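Local coordinates for protein vestitone reductase (Medicago sativa, PDB 2P4H) that catalyses the stereospecific NADPH-dependent reduction of (3R)-vestitone to an isoflavanol, the penultimate step in the biosynthesis of the phytoalexin medicarpin, at residues A[64-68]-A[106-110]; A[219-225]-A[250-256]. All coordinates share one frame; numbering follows the deposited sequence.

Interaction 1 (A[64-68]-A[106-110]); sequences NPDSF and GILKA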
ATOM      1  N   ASN A  64      -8.122   1.073  20.286  1.00 20.01           N
ATOM      2  CA  ASN A  64      -8.316   2.092  21.320  1.00 18.08           C
ATOM      3  C   ASN A  64      -7.887   3.481  20.862  1.00 16.53           C
ATOM      4  O   ASN A  64      -6.700   3.799  20.843  1.00 17.20           O
ATOM      5  CB  ASN A  64      -7.549   1.716  22.589  1.00 18.11           C
ATOM      6  CG  ASN A  64      -7.711   2.745  23.696  1.00 16.90           C
ATOM      7  OD1 ASN A  64      -8.539   3.654  23.602  1.00 18.69           O
ATOM      8  ND2 ASN A  64      -6.925   2.600  24.759  1.00 17.70           N
ATOM      9  N   PRO A  65      -8.857   4.334  20.498  1.00 16.35           N
ATOM     10  CA  PRO A  65      -8.546   5.691  20.040  1.00 16.23           C
ATOM     11  C   PRO A  65      -7.632   6.466  20.989  1.00 15.65           C
ATOM     12  O   PRO A  65      -6.681   7.114  20.557  1.00 15.61           O
ATOM     13  CB  PRO A  65      -9.925   6.338  19.912  1.00 16.04           C
ATOM     14  CG  PRO A  65     -10.812   5.180  19.576  1.00 15.93           C
ATOM     15  CD  PRO A  65     -10.312   4.107  20.512  1.00 16.51           C
ATOM     16  N   ASP A  66      -7.915   6.394  22.286  1.00 15.77           N
ATOM     17  CA  ASP A  66      -7.107   7.116  23.258  1.00 14.89           C
ATOM     18  C   ASP A  66      -5.638   6.706  23.271  1.00 15.38           C
ATOM     19  O   ASP A  66      -4.774   7.512  23.610  1.00 15.14           O
ATOM     20  CB  ASP A  66      -7.683   6.950  24.664  1.00 16.28           C
ATOM     21  CG  ASP A  66      -6.919   7.755  25.695  1.00 16.75           C
ATOM     22  OD1 ASP A  66      -6.980   9.003  25.642  1.00 19.11           O
ATOM     23  OD2 ASP A  66      -6.246   7.141  26.547  1.00 17.61           O
ATOM     24  N   SER A  67      -5.347   5.461  22.908  1.00 15.11           N
ATOM     25  CA  SER A  67      -3.966   4.992  22.902  1.00 15.02           C
ATOM     26  C   SER A  67      -3.133   5.683  21.820  1.00 14.93           C
ATOM     27  O   SER A  67      -1.911   5.542  21.789  1.00 15.87           O
ATOM     28  CB  SER A  67      -3.909   3.473  22.706  1.00 15.69           C
ATOM     29  OG  SER A  67      -4.149   3.110  21.356  1.00 16.24           O
ATOM     30  N   PHE A  68      -3.800   6.426  20.936  1.00 14.17           N
ATOM     31  CA  PHE A  68      -3.124   7.151  19.859  1.00 14.77           C
ATOM     32  C   PHE A  68      -2.976   8.643  20.151  1.00 15.14           C
ATOM     33  O   PHE A  68      -2.317   9.359  19.398  1.00 15.28           O
ATOM     34  CB  PHE A  68      -3.899   7.006  18.544  1.00 13.79           C
ATOM     35  CG  PHE A  68      -3.765   5.658  17.904  1.00 13.91           C
ATOM     36  CD1 PHE A  68      -2.601   5.312  17.219  1.00 14.32           C
ATOM     37  CD2 PHE A  68      -4.797   4.731  17.987  1.00 14.47           C
ATOM     38  CE1 PHE A  68      -2.470   4.058  16.627  1.00 15.56           C
ATOM     39  CE2 PHE A  68      -4.677   3.474  17.399  1.00 15.65           C
ATOM     40  CZ  PHE A  68      -3.510   3.138  16.717  1.00 15.63           C
ATOM     41  N   GLY A 106      -9.743   3.295  14.671  1.00 14.93           N
ATOM     42  CA  GLY A 106      -9.100   3.688  15.917  1.00 16.28           C
ATOM     43  C   GLY A 106      -8.375   5.022  15.908  1.00 15.21           C
ATOM     44  O   GLY A 106      -8.742   5.962  16.624  1.00 15.23           O
ATOM     45  N   ILE A 107      -7.336   5.117  15.092  1.00 14.13           N
ATOM     46  CA  ILE A 107      -6.566   6.345  15.029  1.00 14.24           C
ATOM     47  C   ILE A 107      -7.343   7.483  14.355  1.00 14.19           C
ATOM     48  O   ILE A 107      -7.079   8.658  14.609  1.00 14.32           O
ATOM     49  CB  ILE A 107      -5.201   6.095  14.338  1.00 13.31           C
ATOM     50  CG1 ILE A 107      -4.333   7.351  14.430  1.00 13.16           C
ATOM     51  CG2 ILE A 107      -5.410   5.627  12.899  1.00 14.12           C
ATOM     52  CD1 ILE A 107      -2.895   7.130  14.010  1.00 16.30           C
ATOM     53  N   LEU A 108      -8.315   7.146  13.509  1.00 13.71           N
ATOM     54  CA  LEU A 108      -9.121   8.180  12.866  1.00 14.09           C
ATOM     55  C   LEU A 108     -10.025   8.838  13.921  1.00 13.85           C
ATOM     56  O   LEU A 108     -10.221  10.055  13.918  1.00 14.03           O
ATOM     57  CB  LEU A 108      -9.966   7.577  11.737  1.00 13.93           C
ATOM     58  CG  LEU A 108     -10.866   8.533  10.945  1.00 13.38           C
ATOM     59  CD1 LEU A 108     -10.042   9.640  10.297  1.00 15.74           C
ATOM     60  CD2 LEU A 108     -11.616   7.740   9.884  1.00 14.15           C
ATOM     61  N   LYS A 109     -10.572   8.033  14.828  1.00 15.12           N
ATOM     62  CA  LYS A 109     -11.419   8.570  15.890  1.00 16.46           C
ATOM     63  C   LYS A 109     -10.588   9.495  16.776  1.00 16.20           C
ATOM     64  O   LYS A 109     -11.068  10.530  17.237  1.00 17.19           O
ATOM     65  CB  LYS A 109     -12.007   7.432  16.730  1.00 16.43           C
ATOM     66  CG  LYS A 109     -13.091   6.633  16.024  1.00 17.72           C
ATOM     67  CD  LYS A 109     -13.500   5.423  16.848  1.00 20.07           C
ATOM     68  CE  LYS A 109     -14.601   4.631  16.166  1.00 22.12           C
ATOM     69  NZ  LYS A 109     -14.952   3.406  16.941  1.00 24.94           N
ATOM     70  N   ALA A 110      -9.333   9.120  17.003  1.00 15.63           N
ATOM     71  CA  ALA A 110      -8.439   9.928  17.830  1.00 15.56           C
ATOM     72  C   ALA A 110      -8.185  11.288  17.186  1.00 17.09           C
ATOM     73  O   ALA A 110      -7.919  12.274  17.877  1.00 17.74           O
ATOM     74  CB  ALA A 110      -7.116   9.196  18.033  1.00 14.70           C
TER
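F68 lays one face of its ring on I107, at the point where a turn in the loop after strand 55-57 meets the C-terminal part of helix 95-111. With CG of F68 anti to its own carbonyl carbon (chi1 -74°), the ring is carried over I107. CB rests 3.9 Å from CB of A110. CG and CD1 lie against the CG1 branch of I107, whose terminal CD1 comes to 3.7 Å from CD1 of F68; CD2, on the other side of the ring, is instead nearest the backbone CA of I107. CE1 and CE2 flank CB of I107, and CZ meets it at 4.2 Å. That CB is thus centred over the ring, 3.8 Å from the centroid and 6° off the normal, a CH-pi contact in which the two side chains cross at about a right angle. Beside this pair, P65 and K109 run alongside each other in the same direction, with CG of P65 3.8 Å from CB of K109. P65 CA also approaches the G106 carbonyl oxygen at 3.4 Å in a CA-H...O contact. The backbone of G106 packs by the F68 ring, its C lying obliquely to it. The turn braces itself, N64 O accepting from both N and OG of S67, while S67 OG also bonds to D61 N. With no conventional hydrogen bond across the interface, the loop is held to this helix of the Rossmann-type domain mainly by apolar and CH-pi packing, with one CA-H...O contact.

Interaction 2 (A[219-225]-A[250-256]); sequences VTRFHMV and SPFIVPI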
ATOM      1  N   VAL A 219      -1.476 -14.975 -10.628  1.00 14.05           N
ATOM      2  CA  VAL A 219      -1.849 -13.758 -11.335  1.00 13.87           C
ATOM      3  C   VAL A 219      -1.090 -13.696 -12.666  1.00 12.48           C
ATOM      4  O   VAL A 219       0.124 -13.932 -12.709  1.00 12.84           O
ATOM      5  CB  VAL A 219      -1.500 -12.518 -10.484  1.00 13.20           C
ATOM      6  CG1 VAL A 219      -1.641 -11.250 -11.309  1.00 13.88           C
ATOM      7  CG2 VAL A 219      -2.411 -12.462  -9.264  1.00 14.58           C
ATOM      8  N   THR A 220      -1.807 -13.399 -13.748  1.00 11.94           N
ATOM      9  CA  THR A 220      -1.191 -13.311 -15.066  1.00 12.90           C
ATOM     10  C   THR A 220      -1.228 -11.907 -15.678  1.00 11.92           C
ATOM     11  O   THR A 220      -0.756 -11.694 -16.791  1.00 12.37           O
ATOM     12  CB  THR A 220      -1.803 -14.339 -16.029  1.00 13.86           C
ATOM     13  OG1 THR A 220      -3.230 -14.266 -15.963  1.00 15.56           O
ATOM     14  CG2 THR A 220      -1.338 -15.747 -15.653  1.00 15.89           C
ATOM     15  N   ARG A 221      -1.826 -10.961 -14.961  1.00 11.83           N
ATOM     16  CA  ARG A 221      -1.820  -9.556 -15.367  1.00 11.64           C
ATOM     17  C   ARG A 221      -1.854  -8.814 -14.045  1.00 11.63           C
ATOM     18  O   ARG A 221      -2.813  -8.923 -13.277  1.00 12.00           O
ATOM     19  CB  ARG A 221      -3.008  -9.154 -16.242  1.00 12.46           C
ATOM     20  CG  ARG A 221      -2.846  -7.718 -16.758  1.00 14.00           C
ATOM     21  CD  ARG A 221      -3.883  -7.362 -17.801  1.00 17.57           C
ATOM     22  NE  ARG A 221      -5.227  -7.371 -17.237  1.00 18.83           N
ATOM     23  CZ  ARG A 221      -6.335  -7.542 -17.949  1.00 23.54           C
ATOM     24  NH1 ARG A 221      -6.262  -7.720 -19.263  1.00 25.86           N
ATOM     25  NH2 ARG A 221      -7.517  -7.536 -17.349  1.00 24.56           N
ATOM     26  N   PHE A 222      -0.787  -8.068 -13.790  1.00 11.16           N
ATOM     27  CA  PHE A 222      -0.596  -7.354 -12.534  1.00 10.69           C
ATOM     28  C   PHE A 222      -0.802  -5.847 -12.559  1.00 11.04           C
ATOM     29  O   PHE A 222      -0.217  -5.167 -13.408  1.00 11.44           O
ATOM     30  CB  PHE A 222       0.850  -7.548 -12.038  1.00 11.41           C
ATOM     31  CG  PHE A 222       1.274  -8.981 -11.834  1.00 12.35           C
ATOM     32  CD1 PHE A 222       1.453  -9.476 -10.549  1.00 11.64           C
ATOM     33  CD2 PHE A 222       1.559  -9.811 -12.917  1.00 12.93           C
ATOM     34  CE1 PHE A 222       1.918 -10.773 -10.336  1.00 12.20           C
ATOM     35  CE2 PHE A 222       2.027 -11.118 -12.711  1.00 12.60           C
ATOM     36  CZ  PHE A 222       2.205 -11.590 -11.416  1.00 13.25           C
ATOM     37  N   HIS A 223      -1.624  -5.317 -11.651  1.00 10.81           N
ATOM     38  CA  HIS A 223      -1.700  -3.864 -11.535  1.00 10.72           C
ATOM     39  C   HIS A 223      -0.555  -3.605 -10.540  1.00 11.00           C
ATOM     40  O   HIS A 223      -0.405  -4.328  -9.546  1.00 10.57           O
ATOM     41  CB  HIS A 223      -3.072  -3.331 -11.045  1.00  9.86           C
ATOM     42  CG  HIS A 223      -3.811  -4.209 -10.079  1.00 10.18           C
ATOM     43  ND1 HIS A 223      -5.164  -4.444 -10.206  1.00 11.54           N
ATOM     44  CD2 HIS A 223      -3.438  -4.790  -8.912  1.00 11.42           C
ATOM     45  CE1 HIS A 223      -5.594  -5.127  -9.160  1.00 10.77           C
ATOM     46  NE2 HIS A 223      -4.567  -5.350  -8.359  1.00 12.30           N
ATOM     47  N   MET A 224       0.278  -2.606 -10.829  1.00 10.57           N
ATOM     48  CA  MET A 224       1.459  -2.342 -10.005  1.00 10.09           C
ATOM     49  C   MET A 224       1.802  -0.867  -9.816  1.00 10.14           C
ATOM     50  O   MET A 224       1.318  -0.005 -10.553  1.00 10.11           O
ATOM     51  CB  MET A 224       2.675  -3.034 -10.645  1.00 10.34           C
ATOM     52  CG  MET A 224       2.427  -4.471 -11.117  1.00 10.86           C
ATOM     53  SD  MET A 224       3.867  -5.221 -11.917  1.00 11.67           S
ATOM     54  CE  MET A 224       4.846  -5.612 -10.476  1.00 14.17           C
ATOM     55  N   VAL A 225       2.656  -0.599  -8.828  1.00  9.56           N
ATOM     56  CA  VAL A 225       3.130   0.753  -8.530  1.00 10.39           C
ATOM     57  C   VAL A 225       4.477   0.654  -7.815  1.00 10.53           C
ATOM     58  O   VAL A 225       4.740  -0.320  -7.114  1.00 10.44           O
ATOM     59  CB  VAL A 225       2.128   1.537  -7.627  1.00 10.08           C
ATOM     60  CG1 VAL A 225       2.046   0.904  -6.241  1.00 10.63           C
ATOM     61  CG2 VAL A 225       2.546   3.000  -7.525  1.00 10.79           C
ATOM     62  N   SER A 250      -2.135   3.439  -9.145  1.00 10.18           N
ATOM     63  CA  SER A 250      -1.755   2.236  -9.879  1.00  9.52           C
ATOM     64  C   SER A 250      -1.424   2.604 -11.324  1.00  9.95           C
ATOM     65  O   SER A 250      -2.215   2.356 -12.233  1.00 10.96           O
ATOM     66  CB  SER A 250      -2.967   1.297  -9.825  1.00 11.00           C
ATOM     67  OG  SER A 250      -2.737   0.043 -10.416  1.00 10.89           O
ATOM     68  N   PRO A 251      -0.232   3.175 -11.556  1.00 10.71           N
ATOM     69  CA  PRO A 251       0.191   3.589 -12.898  1.00 11.42           C
ATOM     70  C   PRO A 251       0.515   2.501 -13.908  1.00 11.43           C
ATOM     71  O   PRO A 251       0.587   2.772 -15.110  1.00 12.48           O
ATOM     72  CB  PRO A 251       1.407   4.462 -12.610  1.00 11.30           C
ATOM     73  CG  PRO A 251       2.039   3.744 -11.457  1.00 11.32           C
ATOM     74  CD  PRO A 251       0.838   3.429 -10.571  1.00 10.55           C
ATOM     75  N   PHE A 252       0.714   1.275 -13.437  1.00 11.10           N
ATOM     76  CA  PHE A 252       1.080   0.190 -14.336  1.00  9.91           C
ATOM     77  C   PHE A 252       0.093  -0.969 -14.382  1.00 10.37           C
ATOM     78  O   PHE A 252      -0.509  -1.332 -13.370  1.00 11.01           O
ATOM     79  CB  PHE A 252       2.451  -0.393 -13.944  1.00 11.35           C
ATOM     80  CG  PHE A 252       3.502   0.635 -13.606  1.00 10.93           C
ATOM     81  CD1 PHE A 252       3.725   1.737 -14.430  1.00 12.19           C
ATOM     82  CD2 PHE A 252       4.308   0.467 -12.482  1.00 11.49           C
ATOM     83  CE1 PHE A 252       4.740   2.656 -14.136  1.00 12.16           C
ATOM     84  CE2 PHE A 252       5.324   1.376 -12.184  1.00 11.77           C
ATOM     85  CZ  PHE A 252       5.539   2.472 -13.013  1.00 12.62           C
ATOM     86  N   ILE A 253      -0.070  -1.540 -15.570  1.00 10.95           N
ATOM     87  CA  ILE A 253      -0.892  -2.729 -15.757  1.00 11.03           C
ATOM     88  C   ILE A 253       0.034  -3.583 -16.624  1.00 12.40           C
ATOM     89  O   ILE A 253       0.379  -3.221 -17.755  1.00 13.22           O
ATOM     90  CB  ILE A 253      -2.272  -2.416 -16.403  1.00 11.12           C
ATOM     91  CG1 ILE A 253      -3.099  -3.701 -16.460  1.00 10.74           C
ATOM     92  CG2 ILE A 253      -2.114  -1.759 -17.762  1.00 12.72           C
ATOM     93  CD1 ILE A 253      -3.377  -4.314 -15.086  1.00 11.70           C
ATOM     94  N   VAL A 254       0.459  -4.708 -16.056  1.00 12.47           N
ATOM     95  CA  VAL A 254       1.458  -5.561 -16.682  1.00 12.31           C
ATOM     96  C   VAL A 254       1.132  -7.024 -16.934  1.00 11.58           C
ATOM     97  O   VAL A 254       1.105  -7.833 -16.003  1.00 11.64           O
ATOM     98  CB  VAL A 254       2.751  -5.516 -15.825  1.00 12.58           C
ATOM     99  CG1 VAL A 254       3.903  -6.169 -16.565  1.00 14.45           C
ATOM    100  CG2 VAL A 254       3.077  -4.068 -15.453  1.00 14.90           C
ATOM    101  N   PRO A 255       0.886  -7.387 -18.201  1.00 11.86           N
ATOM    102  CA  PRO A 255       0.585  -8.787 -18.508  1.00 13.14           C
ATOM    103  C   PRO A 255       1.856  -9.587 -18.231  1.00 11.72           C
ATOM    104  O   PRO A 255       2.964  -9.085 -18.432  1.00 11.91           O
ATOM    105  CB  PRO A 255       0.252  -8.753 -19.997  1.00 12.97           C
ATOM    106  CG  PRO A 255      -0.310  -7.375 -20.193  1.00 12.87           C
ATOM    107  CD  PRO A 255       0.632  -6.523 -19.369  1.00 13.28           C
ATOM    108  N   ILE A 256       1.710 -10.826 -17.783  1.00 11.93           N
ATOM    109  CA  ILE A 256       2.880 -11.638 -17.481  1.00 12.18           C
ATOM    110  C   ILE A 256       3.760 -11.855 -18.723  1.00 11.66           C
ATOM    111  O   ILE A 256       4.973 -12.041 -18.607  1.00 12.22           O
ATOM    112  CB  ILE A 256       2.448 -12.990 -16.840  1.00 11.94           C
ATOM    113  CG1 ILE A 256       3.652 -13.668 -16.186  1.00 13.55           C
ATOM    114  CG2 ILE A 256       1.791 -13.884 -17.876  1.00 13.54           C
ATOM    115  CD1 ILE A 256       3.263 -14.786 -15.232  1.00 14.98           C
TER
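The ring of F222 receives the V254 carbonyl oxygen at its edge, in the ring plane and 3.7 Å from CD2, while CG1 of V219 is centred over one face; F189 adds an edge-to-face ring contact. F252 has CG of its neighbour P251 over one ring face, and its CD2 lies 3.6 Å from the M224 carbonyl oxygen, approached obliquely. Between these rings, CG of M224 stands anti to its carbonyl carbon (chi1 -45°) and the chain runs on extended through chi2, which puts SD 3.8 Å from CG2 of V254, the two side chains crossing at about a right angle; the bend at chi3 turns only the terminal methyl. R221 and I253 pack on the other face of the sheet: the extended start of the arginine places CG 3.8 Å from CD1 of I253, while NE bonds to the L286 carbonyl. An alanine here would probably leave that carbonyl without its side-chain donor and strip CG and CD from the side of I253. The backbones form an antiparallel ladder in which F222 and V254 exchange two bonds, as do M224 and F252. The bond from F222 N to V254 O is nearly straight (173°), although the donor stands above the carbonyl plane. F252 N reaches M224 O at a longer 3.2 Å, and I256 N to T220 O (2.8 Å) extends the pairing to the start of helix 256-266, for which P255 is the N-cap residue. Strand 219-226 also pairs in parallel with strands 189-191 and 284-285, placing this antiparallel pair within a small mixed sheet, and helix 305-319 packs M308 against both M224 and F252.

In the fold
From the N terminus, the chain passes through the GxGxxG turn and strands 27-31 and 55-57 before the loop of interaction 1. That contact closes over strand 77-80 and most of helix 95-111, tying the loop to a helix beside the large parallel sheet of the Rossmann-type domain. The chain then adds strands 119-125 and 182-187 and reaches interaction 2. Its loop, from 219-225 to 250-256, encloses helix 227-239 and strand 245-248, the last strand of the parallel sheet, so the small mixed sheet is built around a return to the large one. The two loops are in series, neither nested nor crossed, and their nearest atoms are about 21 Å apart.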